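Local structure of putative CRISPR-associated endoribonuclease-like protein Cas6 (Pyrococcus furiosus, 3UFC) at residues A[118-123]-A[220-225]. The protein probably binds CRISPR RNA as a paralogue of the Cas6 endoribonucleases, which belong to an adaptive immune system against mobile genetic elements. Numbering follows the deposited sequence.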
loop_
_atom_site.group_PDB
_atom_site.type_symbol
_atom_site.label_atom_id
_atom_site.label_comp_id
_atom_site.label_asym_id
_atom_site.label_seq_id
_atom_site.Cartn_x
_atom_site.Cartn_y
_atom_site.Cartn_z
ATOM N N LYS A 118 -14.651 -6.471 -5.669
ATOM C CA LYS A 118 -14.681 -7.924 -5.685
ATOM C C LYS A 118 -13.259 -8.443 -5.516
ATOM O O LYS A 118 -12.347 -8.029 -6.229
ATOM C CB LYS A 118 -15.270 -8.449 -7.000
ATOM C CG LYS A 118 -14.447 -8.122 -8.238
ATOM C CD LYS A 118 -14.750 -9.090 -9.377
ATOM C CE LYS A 118 -14.373 -10.518 -8.998
ATOM N NZ LYS A 118 -14.524 -11.477 -10.132
ATOM N N SER A 119 -13.072 -9.334 -4.554
ATOM C CA SER A 119 -11.762 -9.919 -4.311
ATOM C C SER A 119 -11.600 -11.061 -5.305
ATOM O O SER A 119 -12.276 -12.082 -5.202
ATOM C CB SER A 119 -11.678 -10.439 -2.875
ATOM O OG SER A 119 -12.786 -11.273 -2.577
ATOM N N LYS A 120 -10.712 -10.878 -6.276
ATOM C CA LYS A 120 -10.481 -11.889 -7.299
ATOM C C LYS A 120 -9.798 -13.140 -6.761
ATOM O O LYS A 120 -9.105 -13.095 -5.744
ATOM C CB LYS A 120 -9.661 -11.284 -8.439
ATOM C CG LYS A 120 -10.334 -10.067 -9.061
ATOM C CD LYS A 120 -9.558 -9.522 -10.241
ATOM C CE LYS A 120 -10.288 -8.336 -10.860
ATOM N NZ LYS A 120 -9.526 -7.728 -11.987
ATOM N N GLU A 121 -10.008 -14.258 -7.449
ATOM C CA GLU A 121 -9.414 -15.525 -7.047
ATOM C C GLU A 121 -7.902 -15.496 -7.214
ATOM O O GLU A 121 -7.386 -15.056 -8.238
ATOM C CB GLU A 121 -9.998 -16.680 -7.870
ATOM C CG GLU A 121 -9.216 -17.982 -7.737
ATOM C CD GLU A 121 -9.900 -19.166 -8.405
ATOM O OE1 GLU A 121 -10.355 -19.028 -9.562
ATOM O OE2 GLU A 121 -9.970 -20.242 -7.771
ATOM N N ILE A 122 -7.200 -15.973 -6.198
ATOM C CA ILE A 122 -5.744 -16.019 -6.228
ATOM C C ILE A 122 -5.298 -17.446 -6.541
ATOM O O ILE A 122 -5.725 -18.397 -5.888
ATOM C CB ILE A 122 -5.158 -15.603 -4.870
ATOM C CG1 ILE A 122 -5.713 -14.231 -4.466
ATOM C CG2 ILE A 122 -3.636 -15.561 -4.951
ATOM C CD1 ILE A 122 -5.385 -13.131 -5.451
ATOM N N LYS A 123 -4.439 -17.594 -7.540
ATOM C CA LYS A 123 -3.956 -18.915 -7.921
ATOM C C LYS A 123 -2.458 -19.039 -7.664
ATOM O O LYS A 123 -1.856 -18.158 -7.047
ATOM C CB LYS A 123 -4.286 -19.161 -9.393
ATOM C CG LYS A 123 -5.792 -19.200 -9.650
ATOM C CD LYS A 123 -6.201 -18.344 -10.832
ATOM C CE LYS A 123 -5.728 -18.935 -12.146
ATOM N NZ LYS A 123 -6.084 -18.061 -13.311
ATOM N N PHE A 220 -1.877 -13.462 0.750
ATOM C CA PHE A 220 -1.462 -12.545 1.809
ATOM C C PHE A 220 -0.981 -11.221 1.211
ATOM O O PHE A 220 -1.322 -10.149 1.708
ATOM C CB PHE A 220 -0.334 -13.162 2.633
ATOM C CG PHE A 220 0.063 -12.334 3.825
ATOM C CD1 PHE A 220 -0.620 -12.455 5.030
ATOM C CD2 PHE A 220 1.115 -11.428 3.737
ATOM C CE1 PHE A 220 -0.263 -11.681 6.138
ATOM C CE2 PHE A 220 1.484 -10.647 4.842
ATOM C CZ PHE A 220 0.794 -10.775 6.042
ATOM N N GLY A 221 -0.182 -11.302 0.148
ATOM C CA GLY A 221 0.328 -10.097 -0.492
ATOM C C GLY A 221 -0.775 -9.310 -1.182
ATOM O O GLY A 221 -0.755 -8.077 -1.226
ATOM N N TYR A 222 -1.742 -10.033 -1.733
ATOM C CA TYR A 222 -2.867 -9.403 -2.409
ATOM C C TYR A 222 -3.729 -8.649 -1.399
ATOM O O TYR A 222 -4.156 -7.528 -1.656
ATOM C CB TYR A 222 -3.720 -10.463 -3.112
ATOM C CG TYR A 222 -4.930 -9.903 -3.833
ATOM C CD1 TYR A 222 -4.784 -9.061 -4.934
ATOM C CD2 TYR A 222 -6.220 -10.239 -3.427
ATOM C CE1 TYR A 222 -5.902 -8.564 -5.624
ATOM C CE2 TYR A 222 -7.341 -9.752 -4.106
ATOM C CZ TYR A 222 -7.173 -8.919 -5.202
ATOM O OH TYR A 222 -8.279 -8.472 -5.888
ATOM N N GLU A 223 -3.960 -9.258 -0.240
ATOM C CA GLU A 223 -4.796 -8.637 0.777
ATOM C C GLU A 223 -4.087 -7.633 1.682
ATOM O O GLU A 223 -4.692 -6.632 2.070
ATOM C CB GLU A 223 -5.459 -9.717 1.642
ATOM C CG GLU A 223 -6.182 -10.789 0.829
ATOM C CD GLU A 223 -6.795 -11.886 1.695
ATOM O OE1 GLU A 223 -6.230 -12.215 2.759
ATOM O OE2 GLU A 223 -7.838 -12.438 1.293
ATOM N N ASN A 224 -2.821 -7.896 2.019
ATOM C CA ASN A 224 -2.069 -7.004 2.905
ATOM C C ASN A 224 -0.886 -6.279 2.277
ATOM O O ASN A 224 -0.142 -5.593 2.979
ATOM C CB ASN A 224 -1.574 -7.765 4.141
ATOM C CG ASN A 224 -2.708 -8.339 4.955
ATOM O OD1 ASN A 224 -3.686 -7.649 5.243
ATOM N ND2 ASN A 224 -2.585 -9.607 5.339
ATOM N N GLY A 225 -0.720 -6.427 0.966
ATOM C CA GLY A 225 0.374 -5.776 0.271
ATOM C C GLY A 225 1.641 -6.626 0.235
ATOM O O GLY A 225 1.854 -7.471 1.107
#
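Y222 reaches from helix 215-224 to the loop 118-123 and carries the whole contact on the helix side. Its CG stands anti to the backbone N (chi1 179°), which sends the ring out from the helix and brings the phenol oxygen to the backbone of K120. There K120 N donates a weak hydrogen bond to Y222 OH, 3.4 Å long but fairly straight at 158°. The K120 side chain crosses the tyrosine at about a right angle: its CB lies 4.0 Å from Y222 OH, while the extended chain beyond CG carries the ammonium away from the helix. I122 covers one face of the ring: with CG1 anti to its carbonyl carbon and a further turn about CB-CG1 (chi2 -60°), CD1 makes a CH-pi contact 3.9 Å from the Y222 centroid, displaced toward the CG-CD2 side. R4 of strand 3-11 adds a cation-pi contact to the same ring. The surface loop runs from strand 107-116 of one antiparallel sheet to strand 125-130 of the other, consistent with the tandem ferredoxin-like domains of Cas6 proteins; Y222 ties it to a helix of the C-terminal half, and I122 and Y222 also pack on I239 of strand 237-239.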